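PDB 6VAN: caltubin, EF-hand from Lymnaea stagnalis, which is a calcium-binding protein of the EF-hand family, here holding strontium ions in its four metal-binding loops. Local coordinates for residues G120-A125 and K139-P144; S93-A98 and G131-D136; E7-F12 and I60-E65; S24-V29 and Q43-F48. All coordinates share one frame; numbering follows the deposited sequence. Where two conformers were deposited one is given.

Interaction 1 (G120-A125 and K139-P144); sequences GYYMSA and KTLYSP. With SR (strontium ion), chain I; EDO (1,2-ethanediol), chain K.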
loop_
_atom_site.group_PDB
_atom_site.type_symbol
_atom_site.label_atom_id
_atom_site.label_comp_id
_atom_site.label_asym_id
_atom_site.label_seq_id
_atom_site.Cartn_x
_atom_site.Cartn_y
_atom_site.Cartn_z
ATOM N N GLY A 120 5.938 14.896 -9.701
ATOM C CA GLY A 120 5.146 16.035 -9.241
ATOM C C GLY A 120 4.926 15.884 -7.764
ATOM O O GLY A 120 5.767 16.341 -6.935
ATOM N N TYR A 121 3.877 15.165 -7.409
ATOM C CA TYR A 121 3.325 15.063 -6.036
ATOM C C TYR A 121 4.358 14.460 -5.076
ATOM O O TYR A 121 4.590 15.028 -4.000
ATOM C CB TYR A 121 2.030 14.261 -6.093
ATOM C CG TYR A 121 1.415 13.823 -4.787
ATOM C CD1 TYR A 121 1.327 14.659 -3.686
ATOM C CD2 TYR A 121 0.840 12.571 -4.696
ATOM C CE1 TYR A 121 0.719 14.235 -2.508
ATOM C CE2 TYR A 121 0.220 12.137 -3.540
ATOM C CZ TYR A 121 0.171 12.962 -2.434
ATOM O OH TYR A 121 -0.457 12.499 -1.314
ATOM N N TYR A 122 4.926 13.314 -5.385
ATOM C CA TYR A 122 5.786 12.639 -4.381
ATOM C C TYR A 122 7.062 13.431 -4.123
ATOM O O TYR A 122 7.438 13.638 -2.948
ATOM C CB TYR A 122 6.074 11.197 -4.751
ATOM C CG TYR A 122 4.889 10.270 -4.691
ATOM C CD1 TYR A 122 3.650 10.664 -4.202
ATOM C CD2 TYR A 122 5.017 8.976 -5.138
ATOM C CE1 TYR A 122 2.581 9.794 -4.156
ATOM C CE2 TYR A 122 3.962 8.091 -5.079
ATOM C CZ TYR A 122 2.748 8.495 -4.572
ATOM O OH TYR A 122 1.702 7.618 -4.459
HETATM N N MSE A 123 7.721 13.909 -5.183
HETATM C CA MSE A 123 8.991 14.616 -5.021
HETATM C C MSE A 123 8.768 16.010 -4.441
HETATM O O MSE A 123 9.719 16.627 -3.973
HETATM C CB MSE A 123 9.766 14.703 -6.337
HETATM C CG MSE A 123 10.405 13.399 -6.752
HETATM SE SE MSE A 123 11.587 12.559 -5.389
HETATM C CE MSE A 123 10.622 10.968 -4.706
ATOM N N SER A 124 7.531 16.497 -4.406
ATOM C CA SER A 124 7.259 17.778 -3.740
ATOM C C SER A 124 7.639 17.672 -2.244
ATOM O O SER A 124 7.855 18.743 -1.591
ATOM C CB SER A 124 5.832 18.237 -3.898
ATOM O OG SER A 124 4.929 17.522 -3.091
ATOM N N ALA A 125 7.710 16.455 -1.684
ATOM C CA ALA A 125 8.103 16.182 -0.273
ATOM C C ALA A 125 9.609 15.961 -0.132
ATOM O O ALA A 125 10.076 15.779 1.009
ATOM C CB ALA A 125 7.313 15.011 0.260
ATOM N N LYS A 139 5.814 10.816 4.978
ATOM C CA LYS A 139 4.576 10.917 5.791
ATOM C C LYS A 139 3.844 12.218 5.500
ATOM O O LYS A 139 2.617 12.259 5.717
ATOM C CB LYS A 139 4.897 10.820 7.290
ATOM C CG LYS A 139 5.651 12.013 7.832
ATOM C CD LYS A 139 6.088 11.879 9.276
ATOM C CE LYS A 139 6.546 13.228 9.790
ATOM N NZ LYS A 139 7.342 13.117 11.026
ATOM N N THR A 140 4.532 13.243 5.024
ATOM C CA THR A 140 3.885 14.539 4.777
ATOM C C THR A 140 2.924 14.424 3.598
ATOM O O THR A 140 2.048 15.303 3.460
ATOM C CB THR A 140 4.876 15.670 4.491
ATOM O OG1 THR A 140 5.518 15.498 3.237
ATOM C CG2 THR A 140 5.919 15.823 5.573
ATOM N N LEU A 141 3.024 13.379 2.783
ATOM C CA LEU A 141 2.161 13.255 1.579
ATOM C C LEU A 141 0.735 12.930 2.002
ATOM O O LEU A 141 -0.152 13.032 1.158
ATOM C CB LEU A 141 2.739 12.193 0.666
ATOM C CG LEU A 141 4.097 12.521 0.065
ATOM C CD1 LEU A 141 4.676 11.291 -0.616
ATOM C CD2 LEU A 141 4.028 13.697 -0.897
ATOM N N TYR A 142 0.515 12.565 3.263
ATOM C CA TYR A 142 -0.836 12.252 3.756
ATOM C C TYR A 142 -1.586 13.494 4.218
ATOM O O TYR A 142 -2.771 13.334 4.506
ATOM C CB TYR A 142 -0.751 11.209 4.858
ATOM C CG TYR A 142 -0.473 9.844 4.296
ATOM C CD1 TYR A 142 -1.499 9.075 3.807
ATOM C CD2 TYR A 142 0.823 9.356 4.184
ATOM C CE1 TYR A 142 -1.251 7.821 3.261
ATOM C CE2 TYR A 142 1.089 8.105 3.666
ATOM C CZ TYR A 142 0.041 7.330 3.207
ATOM O OH TYR A 142 0.304 6.113 2.644
ATOM N N SER A 143 -0.979 14.665 4.211
ATOM C CA SER A 143 -1.649 15.899 4.698
ATOM C C SER A 143 -1.342 17.085 3.789
ATOM O O SER A 143 -0.921 18.139 4.280
ATOM C CB SER A 143 -1.247 16.162 6.109
ATOM O OG SER A 143 0.125 16.481 6.177
ATOM N N PRO A 144 -1.618 16.994 2.462
ATOM C CA PRO A 144 -1.409 18.134 1.563
ATOM C C PRO A 144 -2.323 19.334 1.869
ATOM O O PRO A 144 -2.022 20.474 1.504
ATOM C CB PRO A 144 -1.791 17.591 0.180
ATOM C CG PRO A 144 -2.762 16.500 0.473
ATOM C CD PRO A 144 -2.261 15.865 1.759
ATOM O OXT PRO A 144 -3.379 19.188 2.466
HETATM SR SR SR I . 0.719 18.978 5.878
HETATM C C1 EDO K . 1.796 14.116 9.179
HETATM O O1 EDO K . 1.666 15.531 9.312
HETATM C C2 EDO K . 0.791 13.545 8.280
HETATM O O2 EDO K . 0.931 14.000 6.931
HETATM O O HOH W 1 2.095 17.996 4.002
HETATM O O HOH W 2 2.658 17.295 7.227
HETATM O O HOH W 3 0.779 20.849 4.106
HETATM O O HOH W 4 -1.107 20.485 5.972
#

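Interaction 2 (S93-A98 and G131-D136); sequences SFVTEA and GKLSLD. With SR (strontium ion), chain E; SR (strontium ion), chain F.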
loop_
_atom_site.group_PDB
_atom_site.type_symbol
_atom_site.label_atom_id
_atom_site.label_comp_id
_atom_site.label_asym_id
_atom_site.label_seq_id
_atom_site.Cartn_x
_atom_site.Cartn_y
_atom_site.Cartn_z
ATOM N N SER A 93 15.727 2.075 3.627
ATOM C CA SER A 93 15.015 3.102 4.444
ATOM C C SER A 93 14.880 4.437 3.686
ATOM O O SER A 93 14.587 5.474 4.286
ATOM C CB SER A 93 15.620 3.277 5.819
ATOM O OG SER A 93 15.225 2.187 6.642
ATOM N N PHE A 94 14.954 4.395 2.366
ATOM C CA PHE A 94 14.578 5.523 1.481
ATOM C C PHE A 94 13.753 4.970 0.339
ATOM O O PHE A 94 13.982 3.837 -0.044
ATOM C CB PHE A 94 15.791 6.230 0.874
ATOM C CG PHE A 94 16.725 6.847 1.872
ATOM C CD1 PHE A 94 16.402 8.050 2.476
ATOM C CD2 PHE A 94 17.914 6.212 2.214
ATOM C CE1 PHE A 94 17.262 8.636 3.395
ATOM C CE2 PHE A 94 18.774 6.793 3.143
ATOM C CZ PHE A 94 18.443 7.997 3.728
ATOM N N VAL A 95 12.784 5.752 -0.138
ATOM C CA VAL A 95 12.065 5.408 -1.395
ATOM C C VAL A 95 12.572 6.362 -2.461
ATOM O O VAL A 95 12.340 7.560 -2.351
ATOM C CB VAL A 95 10.529 5.397 -1.227
ATOM C CG1 VAL A 95 10.115 4.249 -0.315
ATOM C CG2 VAL A 95 9.931 6.714 -0.730
ATOM N N THR A 96 13.258 5.834 -3.461
ATOM C CA THR A 96 13.789 6.671 -4.542
ATOM C C THR A 96 12.700 6.983 -5.564
ATOM O O THR A 96 11.704 6.264 -5.675
ATOM C CB THR A 96 14.935 5.991 -5.281
ATOM O OG1 THR A 96 14.428 4.835 -5.911
ATOM C CG2 THR A 96 16.080 5.583 -4.393
ATOM N N GLU A 97 12.947 7.993 -6.359
ATOM C CA GLU A 97 12.061 8.291 -7.474
ATOM C C GLU A 97 11.870 7.020 -8.286
ATOM O O GLU A 97 10.737 6.691 -8.602
ATOM C CB GLU A 97 12.654 9.413 -8.305
ATOM C CG GLU A 97 11.775 9.824 -9.453
ATOM C CD GLU A 97 12.289 11.037 -10.185
ATOM O OE1 GLU A 97 12.375 12.100 -9.555
ATOM O OE2 GLU A 97 12.580 10.904 -11.375
ATOM N N ALA A 98 12.932 6.288 -8.620
ATOM C CA ALA A 98 12.802 5.111 -9.505
ATOM C C ALA A 98 11.984 4.006 -8.831
ATOM O O ALA A 98 11.159 3.368 -9.509
ATOM C CB ALA A 98 14.148 4.597 -9.912
ATOM N N GLY A 131 16.580 13.200 -4.360
ATOM C CA GLY A 131 15.967 12.252 -5.304
ATOM C C GLY A 131 15.348 11.055 -4.594
ATOM O O GLY A 131 15.048 10.051 -5.236
ATOM N N LYS A 132 15.104 11.165 -3.304
ATOM C CA LYS A 132 14.505 10.050 -2.547
ATOM C C LYS A 132 13.834 10.615 -1.306
ATOM O O LYS A 132 14.169 11.747 -0.869
ATOM C CB LYS A 132 15.566 9.009 -2.213
ATOM C CG LYS A 132 16.625 9.476 -1.241
ATOM C CD LYS A 132 17.847 8.582 -1.192
ATOM C CE LYS A 132 18.858 9.050 -0.169
ATOM N NZ LYS A 132 20.081 8.204 -0.195
ATOM N N LEU A 133 12.898 9.847 -0.772
ATOM C CA LEU A 133 12.165 10.257 0.454
ATOM C C LEU A 133 12.573 9.387 1.632
ATOM O O LEU A 133 12.573 8.165 1.527
ATOM C CB LEU A 133 10.666 10.140 0.239
ATOM C CG LEU A 133 10.092 10.912 -0.947
ATOM C CD1 LEU A 133 8.595 10.693 -1.047
ATOM C CD2 LEU A 133 10.434 12.391 -0.919
ATOM N N SER A 134 12.825 10.045 2.751
ATOM C CA SER A 134 12.864 9.385 4.066
ATOM C C SER A 134 11.441 9.144 4.536
ATOM O O SER A 134 10.490 9.743 3.970
ATOM C CB SER A 134 13.568 10.259 5.044
ATOM O OG SER A 134 12.833 11.441 5.223
ATOM N N LEU A 135 11.260 8.385 5.615
ATOM C CA LEU A 135 9.919 8.224 6.193
ATOM C C LEU A 135 9.375 9.597 6.563
ATOM O O LEU A 135 8.172 9.862 6.382
ATOM C CB LEU A 135 9.972 7.304 7.410
ATOM C CG LEU A 135 8.662 7.138 8.160
ATOM C CD1 LEU A 135 7.565 6.506 7.304
ATOM C CD2 LEU A 135 8.899 6.338 9.423
ATOM N N ASP A 136 10.217 10.461 7.119
ATOM C CA ASP A 136 9.742 11.770 7.605
ATOM C C ASP A 136 9.278 12.680 6.453
ATOM O O ASP A 136 8.402 13.506 6.664
ATOM C CB ASP A 136 10.801 12.427 8.479
ATOM C CG ASP A 136 10.694 11.896 9.893
ATOM O OD1 ASP A 136 9.636 12.121 10.524
ATOM O OD2 ASP A 136 11.640 11.218 10.311
HETATM SR SR SR E . 15.127 2.078 -1.260
HETATM SR SR SR F . 15.107 13.534 0.525
HETATM O O HOH W 5 13.500 6.726 6.390
HETATM O O HOH W 6 16.960 3.113 -2.537
HETATM O O HOH W 7 16.575 11.878 1.733
HETATM O O HOH W 8 16.022 13.825 3.225
#

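Interaction 3 (E7-F12 and I60-E65); sequences ELKERF and IDFVPE. With SR (strontium ion), chain D.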
loop_
_atom_site.group_PDB
_atom_site.type_symbol
_atom_site.label_atom_id
_atom_site.label_comp_id
_atom_site.label_asym_id
_atom_site.label_seq_id
_atom_site.Cartn_x
_atom_site.Cartn_y
_atom_site.Cartn_z
ATOM N N GLU A 7 -17.683 0.162 -4.337
ATOM C CA GLU A 7 -16.324 0.308 -4.883
ATOM C C GLU A 7 -15.330 -0.378 -3.972
ATOM O O GLU A 7 -14.386 -0.982 -4.477
ATOM C CB GLU A 7 -15.972 1.774 -5.046
ATOM C CG GLU A 7 -16.529 2.325 -6.314
ATOM C CD GLU A 7 -16.087 3.751 -6.568
ATOM O OE1 GLU A 7 -15.327 4.295 -5.718
ATOM O OE2 GLU A 7 -16.499 4.302 -7.609
ATOM N N LEU A 8 -15.490 -0.265 -2.655
ATOM C CA LEU A 8 -14.618 -1.010 -1.709
ATOM C C LEU A 8 -14.657 -2.489 -2.084
ATOM O O LEU A 8 -13.583 -3.097 -2.216
ATOM C CB LEU A 8 -15.069 -0.842 -0.258
ATOM C CG LEU A 8 -14.847 0.530 0.363
ATOM C CD1 LEU A 8 -15.064 0.465 1.866
ATOM C CD2 LEU A 8 -13.466 1.075 0.054
ATOM N N LYS A 9 -15.846 -3.046 -2.261
ATOM C CA LYS A 9 -15.967 -4.481 -2.584
ATOM C C LYS A 9 -15.257 -4.788 -3.906
ATOM O O LYS A 9 -14.500 -5.772 -3.942
ATOM C CB LYS A 9 -17.430 -4.902 -2.656
ATOM C CG LYS A 9 -17.640 -6.351 -3.097
ATOM C CD LYS A 9 -16.747 -7.367 -2.381
ATOM C CE LYS A 9 -17.401 -8.026 -1.191
ATOM N NZ LYS A 9 -18.413 -9.043 -1.593
ATOM N N GLU A 10 -15.477 -3.997 -4.956
ATOM C CA GLU A 10 -14.863 -4.237 -6.296
ATOM C C GLU A 10 -13.337 -4.203 -6.150
ATOM O O GLU A 10 -12.663 -5.006 -6.818
ATOM C CB GLU A 10 -15.347 -3.209 -7.319
ATOM C CG GLU A 10 -14.933 -3.517 -8.753
ATOM C CD GLU A 10 -13.533 -3.078 -9.155
ATOM O OE1 GLU A 10 -12.965 -2.186 -8.488
ATOM O OE2 GLU A 10 -13.008 -3.637 -10.141
ATOM N N ARG A 11 -12.819 -3.303 -5.320
ATOM C CA ARG A 11 -11.366 -3.150 -5.042
ATOM C C ARG A 11 -10.835 -4.364 -4.293
ATOM O O ARG A 11 -9.701 -4.803 -4.601
ATOM C CB ARG A 11 -11.106 -1.958 -4.129
ATOM C CG ARG A 11 -11.035 -0.616 -4.827
ATOM C CD ARG A 11 -10.183 0.259 -3.940
ATOM N NE ARG A 11 -10.905 1.226 -3.136
ATOM C CZ ARG A 11 -10.495 1.662 -1.945
ATOM N NH1 ARG A 11 -11.203 2.566 -1.288
ATOM N NH2 ARG A 11 -9.381 1.190 -1.408
ATOM N N PHE A 12 -11.572 -4.823 -3.287
ATOM C CA PHE A 12 -11.203 -5.978 -2.437
ATOM C C PHE A 12 -11.086 -7.207 -3.338
ATOM O O PHE A 12 -10.068 -7.915 -3.230
ATOM C CB PHE A 12 -12.201 -6.183 -1.296
ATOM C CG PHE A 12 -11.767 -7.197 -0.263
ATOM C CD1 PHE A 12 -10.828 -6.872 0.702
ATOM C CD2 PHE A 12 -12.298 -8.479 -0.255
ATOM C CE1 PHE A 12 -10.434 -7.801 1.656
ATOM C CE2 PHE A 12 -11.894 -9.407 0.692
ATOM C CZ PHE A 12 -10.973 -9.067 1.652
ATOM N N ILE A 60 -7.547 -11.422 6.126
ATOM C CA ILE A 60 -8.271 -10.118 6.092
ATOM C C ILE A 60 -9.687 -10.408 5.602
ATOM O O ILE A 60 -9.840 -10.852 4.481
ATOM C CB ILE A 60 -7.583 -9.059 5.208
ATOM C CG1 ILE A 60 -6.129 -8.802 5.639
ATOM C CG2 ILE A 60 -8.408 -7.775 5.203
ATOM C CD1 ILE A 60 -5.338 -7.941 4.689
ATOM N N ASP A 61 -10.676 -10.147 6.461
ATOM C CA ASP A 61 -12.101 -10.376 6.160
ATOM C C ASP A 61 -12.661 -9.081 5.573
ATOM O O ASP A 61 -12.476 -8.042 6.207
ATOM C CB ASP A 61 -12.798 -10.829 7.427
ATOM C CG ASP A 61 -12.192 -12.121 7.952
ATOM O OD1 ASP A 61 -12.453 -13.162 7.331
ATOM O OD2 ASP A 61 -11.555 -12.068 8.995
ATOM N N PHE A 62 -13.332 -9.133 4.430
ATOM C CA PHE A 62 -13.980 -7.920 3.874
ATOM C C PHE A 62 -14.854 -7.302 4.968
ATOM O O PHE A 62 -14.737 -6.125 5.244
ATOM C CB PHE A 62 -14.789 -8.209 2.619
ATOM C CG PHE A 62 -15.445 -6.974 2.077
ATOM C CD1 PHE A 62 -14.688 -6.000 1.444
ATOM C CD2 PHE A 62 -16.793 -6.742 2.265
ATOM C CE1 PHE A 62 -15.283 -4.830 0.995
ATOM C CE2 PHE A 62 -17.384 -5.569 1.812
ATOM C CZ PHE A 62 -16.629 -4.630 1.161
ATOM N N VAL A 63 -15.694 -8.113 5.600
ATOM C CA VAL A 63 -16.453 -7.663 6.794
ATOM C C VAL A 63 -16.048 -8.532 7.979
ATOM O O VAL A 63 -16.007 -9.759 7.853
ATOM C CB VAL A 63 -17.971 -7.633 6.525
ATOM C CG1 VAL A 63 -18.336 -6.399 5.732
ATOM C CG2 VAL A 63 -18.467 -8.858 5.810
ATOM N N PRO A 64 -15.747 -7.940 9.155
ATOM C CA PRO A 64 -15.819 -6.486 9.378
ATOM C C PRO A 64 -14.560 -5.669 9.038
ATOM O O PRO A 64 -14.627 -4.460 9.046
ATOM C CB PRO A 64 -15.975 -6.394 10.895
ATOM C CG PRO A 64 -15.189 -7.577 11.401
ATOM C CD PRO A 64 -15.448 -8.669 10.389
ATOM N N GLU A 65 -13.432 -6.349 8.767
ATOM C CA GLU A 65 -12.069 -5.758 8.886
ATOM C C GLU A 65 -11.799 -4.752 7.773
ATOM O O GLU A 65 -11.388 -3.614 8.110
ATOM C CB GLU A 65 -11.020 -6.871 8.898
ATOM C CG GLU A 65 -11.179 -7.745 10.116
ATOM C CD GLU A 65 -10.414 -9.044 10.152
ATOM O OE1 GLU A 65 -9.891 -9.457 9.116
ATOM O OE2 GLU A 65 -10.366 -9.621 11.244
HETATM SR SR SR D . -9.545 -11.651 10.135
#

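Interaction 4 (S24-V29 and Q43-F48); sequences STFDEV and QTVAAF. With SR (strontium ion), chain C; SR (strontium ion), chain G.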
loop_
_atom_site.group_PDB
_atom_site.type_symbol
_atom_site.label_atom_id
_atom_site.label_comp_id
_atom_site.label_asym_id
_atom_site.label_seq_id
_atom_site.Cartn_x
_atom_site.Cartn_y
_atom_site.Cartn_z
ATOM N N SER A 24 -9.205 -12.548 2.359
ATOM C CA SER A 24 -7.871 -12.493 1.722
ATOM C C SER A 24 -6.915 -13.265 2.623
ATOM O O SER A 24 -6.594 -12.804 3.732
ATOM C CB SER A 24 -7.421 -11.090 1.452
ATOM O OG SER A 24 -6.314 -11.096 0.556
ATOM N N THR A 25 -6.616 -14.498 2.186
ATOM C CA THR A 25 -5.690 -15.423 2.859
ATOM C C THR A 25 -4.263 -15.080 2.430
ATOM O O THR A 25 -4.091 -14.268 1.497
ATOM C CB THR A 25 -6.031 -16.888 2.545
ATOM O OG1 THR A 25 -5.890 -17.103 1.142
ATOM C CG2 THR A 25 -7.434 -17.265 2.967
ATOM N N PHE A 26 -3.296 -15.708 3.086
ATOM C CA PHE A 26 -1.839 -15.440 2.957
ATOM C C PHE A 26 -1.405 -15.292 1.492
ATOM O O PHE A 26 -0.844 -14.248 1.124
ATOM C CB PHE A 26 -1.042 -16.564 3.614
ATOM C CG PHE A 26 0.427 -16.255 3.671
ATOM C CD1 PHE A 26 0.941 -15.495 4.709
ATOM C CD2 PHE A 26 1.277 -16.678 2.667
ATOM C CE1 PHE A 26 2.289 -15.174 4.746
ATOM C CE2 PHE A 26 2.625 -16.363 2.709
ATOM C CZ PHE A 26 3.123 -15.611 3.747
ATOM N N ASP A 27 -1.617 -16.323 0.680
ATOM C CA ASP A 27 -1.116 -16.389 -0.720
ATOM C C ASP A 27 -1.779 -15.294 -1.562
ATOM O O ASP A 27 -1.172 -14.847 -2.542
ATOM C CB ASP A 27 -1.315 -17.783 -1.315
ATOM C CG ASP A 27 -0.286 -18.784 -0.813
ATOM O OD1 ASP A 27 0.934 -18.513 -0.980
ATOM O OD2 ASP A 27 -0.699 -19.804 -0.223
ATOM N N GLU A 28 -2.966 -14.854 -1.166
ATOM C CA GLU A 28 -3.707 -13.801 -1.890
ATOM C C GLU A 28 -3.084 -12.448 -1.575
ATOM O O GLU A 28 -2.835 -11.684 -2.533
ATOM C CB GLU A 28 -5.157 -13.823 -1.470
ATOM C CG GLU A 28 -5.781 -15.181 -1.650
ATOM C CD GLU A 28 -7.218 -15.193 -1.195
ATOM O OE1 GLU A 28 -7.477 -15.689 -0.047
ATOM O OE2 GLU A 28 -8.045 -14.708 -1.951
ATOM N N VAL A 29 -2.778 -12.211 -0.297
ATOM C CA VAL A 29 -2.131 -10.937 0.137
ATOM C C VAL A 29 -0.733 -10.938 -0.481
ATOM O O VAL A 29 -0.320 -9.910 -0.998
ATOM C CB VAL A 29 -2.115 -10.769 1.660
ATOM C CG1 VAL A 29 -1.339 -9.527 2.094
ATOM C CG2 VAL A 29 -3.534 -10.729 2.220
ATOM N N GLN A 43 7.135 -12.956 6.169
ATOM C CA GLN A 43 6.888 -12.264 7.457
ATOM C C GLN A 43 6.301 -10.866 7.217
ATOM O O GLN A 43 5.446 -10.430 8.006
ATOM C CB GLN A 43 8.160 -12.141 8.280
ATOM C CG GLN A 43 7.939 -11.395 9.596
ATOM N N THR A 44 6.748 -10.150 6.185
ATOM C CA THR A 44 6.133 -8.836 5.853
ATOM C C THR A 44 4.638 -9.059 5.596
ATOM O O THR A 44 3.821 -8.225 6.106
ATOM C CB THR A 44 6.841 -8.138 4.690
ATOM O OG1 THR A 44 8.113 -7.725 5.180
ATOM C CG2 THR A 44 6.049 -6.958 4.177
ATOM N N VAL A 45 4.321 -10.062 4.763
ATOM C CA VAL A 45 2.928 -10.411 4.368
ATOM C C VAL A 45 2.144 -10.697 5.646
ATOM O O VAL A 45 1.015 -10.212 5.744
ATOM C CB VAL A 45 2.874 -11.586 3.376
ATOM C CG1 VAL A 45 1.440 -12.071 3.158
ATOM C CG2 VAL A 45 3.536 -11.222 2.048
ATOM N N ALA A 46 2.726 -11.421 6.605
ATOM C CA ALA A 46 2.040 -11.809 7.860
ATOM C C ALA A 46 1.712 -10.565 8.699
ATOM O O ALA A 46 0.591 -10.504 9.218
ATOM C CB ALA A 46 2.884 -12.819 8.611
ATOM N N ALA A 47 2.618 -9.577 8.784
ATOM C CA ALA A 47 2.476 -8.354 9.612
ATOM C C ALA A 47 1.380 -7.433 9.028
ATOM O O ALA A 47 0.674 -6.746 9.813
ATOM C CB ALA A 47 3.788 -7.616 9.660
ATOM N N PHE A 48 1.318 -7.385 7.699
ATOM C CA PHE A 48 0.275 -6.654 6.933
ATOM C C PHE A 48 -1.101 -7.194 7.344
ATOM O O PHE A 48 -2.009 -6.405 7.702
ATOM C CB PHE A 48 0.529 -6.813 5.443
ATOM C CG PHE A 48 -0.375 -5.973 4.580
ATOM C CD1 PHE A 48 -1.612 -6.445 4.183
ATOM C CD2 PHE A 48 0.013 -4.699 4.166
ATOM C CE1 PHE A 48 -2.453 -5.676 3.390
ATOM C CE2 PHE A 48 -0.826 -3.938 3.372
ATOM C CZ PHE A 48 -2.052 -4.430 2.981
HETATM SR SR SR C . -10.035 -15.699 -0.690
HETATM SR SR SR G . 9.736 -7.520 2.578
HETATM O O HOH W 9 -9.986 -17.593 1.155
HETATM O O HOH W 10 12.054 -7.154 4.358
HETATM O O HOH W 11 12.371 -7.349 1.945
#

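Interaction 1 (G120-A125 and K139-P144)
Tyr-121 turns its CG away from the backbone N (chi1 170°) and Leu-141 turns its own CG away from its carbonyl carbon (chi1 -65°), and between them these torsions bring the phenol across the leucine at a slant. In this one of two modelled conformers, OH of Tyr-121 is placed as a hydrogen-bond donor 2.5 Å from O of Leu-141, a length so short that it is doubtful. The acceptor lies near the plane of the tyrosine ring, at its edge. The two methyls of Leu-141 take different neighbours. CD2 lies 3.7 Å from CE1 of Tyr-121 and also touches CB of Ala-125, whereas CD1 sits 3.8 Å from CD1 of Tyr-122, whose side chain crosses that of the leucine at about a right angle. In EF-hand terms, the end of the incoming helix 111-122 here meets the chain that follows the exiting helix 135-138 of the last hand, and Leu-141 also packs on Leu-133 of the strand between them. CB of Ala-125 approaches OG1 of Thr-140 at 3.5 Å; that hydroxyl is hydrogen-bonded to Glu-137 O. Ser-143 binds a peripheral strontium ion through O and OG, and water 1 links this ion to Thr-140 O.

Interaction 2 (S93-A98 and G131-D136)
The short antiparallel ribbon that couples two EF-hand loops is formed by strands 95-96 and 132-133. Val-95 and Leu-133 are its hydrogen-bonded pair: Val-95 N donates to Leu-133 O at 2.9 Å and Leu-133 N to Val-95 O at 2.8 Å, both nearly straight. Thr-96 faces Lys-132 as the non-hydrogen-bonded pair, and beyond it Glu-97 N bonds to Gly-131 O at 3.1 Å. The ribbon also serves the metals: the carbonyl O of Phe-94, next to Val-95, binds one strontium ion and that of Lys-132 the other, with Asp-88, Asn-90, Asp-92 and Glu-99 at the first, Asp-126, Asn-128, Asp-130 and Glu-137 at the second, and water at both. On one side of the ribbon, CG2 of Val-95 lies 3.6 Å from CB of Leu-133, and Val-95 continues onto Phe-84 of helix 77-87. On the other, Lys-132 leaves its backbone with CG between N and the carbonyl carbon (chi1 67°) and runs extended over one face of the Phe-94 ring. Its CE stands above the ring centre in a CH-pi contact, 3.6 Å from the centroid, and NZ makes a cation-pi contact over the same face, 4.0 Å from the centroid.

Interaction 3 (E7-F12 and I60-E65)
Phe-12 and Phe-62 meet obliquely, their ring planes at 58° and their centroids 5.3 Å apart. Phe-62 comes over one face of Phe-12: its CB stands above that face toward the rim, 3.9 Å from the ring centroid, while its CD1 touches CG of Phe-12 at 3.6 Å. The edge of the Phe-12 ring is turned to the backbone of the other segment, where O of Ile-60 lies in the ring plane 3.5 Å from CZ. Both phenylalanines have CG anti to the backbone N (chi1 -171° and 180°), which sends each ring across to the opposing segment. The bends of Lys-9 at chi2, chi3 and chi4 fold its chain back, which lays CE over a face of Phe-62, 3.7 Å from CD2; its NZ is hydrogen-bonded to Asn-20 OD1. A leucine in place of Phe-12 is likely to leave CB and CD1 of Phe-62 without the flat face they rest on and to open a gap beside Ile-60. Beyond this packing, Asp-61 OD2 and both carboxylate oxygens of Glu-65 bind strontium; Asp-61 OD1 is hydrogen-bonded to Gln-23 NE2, and Asp-61 N donates to Glu-65 OE1 at 2.9 Å. Helix 5-15 is packed against the strand and exiting helix of the second loop, the face-to-face pairing of two helix-loop-helix units found in EF-hand proteins.

Interaction 4 (S24-V29 and Q43-F48)
One face of the Phe-26 ring is covered by CG1 of Val-45, which stands 3.6 Å above the plane and toward the rim, in a CH-pi contact 3.9 Å from the centroid. The valine methyl is nearest to CE1, and the two side chains cross at about a right angle. The Phe-48 ring is met obliquely, its CD1 lying 3.7 Å from CG1 of Val-29. That same methyl of Val-29, anti to its backbone N (chi1 175°), also touches CG1 of Val-45 at 3.9 Å, so it bridges two side chains of the opposite helix. Helix 26-34, the exiting helix of the first EF-hand, is joined in this way to helix 42-52, the entering helix of the second. With Phe-26 cut back to an alanine, CG1 of Val-45 is likely to lose its aromatic cover and a gap to open between the helices. From the same helix, Glu-28 binds strontium with both OE1 and OE2, beside Asp-17 and Asp-21, and its OE1 accepts a hydrogen bond from Thr-25 N at 2.7 Å.

The four contacts fall into two groups, one for each pair of EF-hands. Interactions 3 and 4, with centres 15 Å apart, share the ribbon of the first pair: Ile-60 O and Ser-24 N are 2.8 Å apart, a probable hydrogen bond, and Ile-60 packs on Phe-48 and Val-29. Interactions 1 and 2, with centres 11 Å apart, meet chiefly through Leu-133, which touches Tyr-122, Met-123 and Ala-125, and Met-123 also packs on Glu-97. Between the groups there is no touch; interactions 2 and 3 are about 30 Å apart between centres. Interactions 2, 3 and 4 each supply ligands to loop strontium ions, whereas the ion bound by Ser-143 in interaction 1 lies outside the four loops.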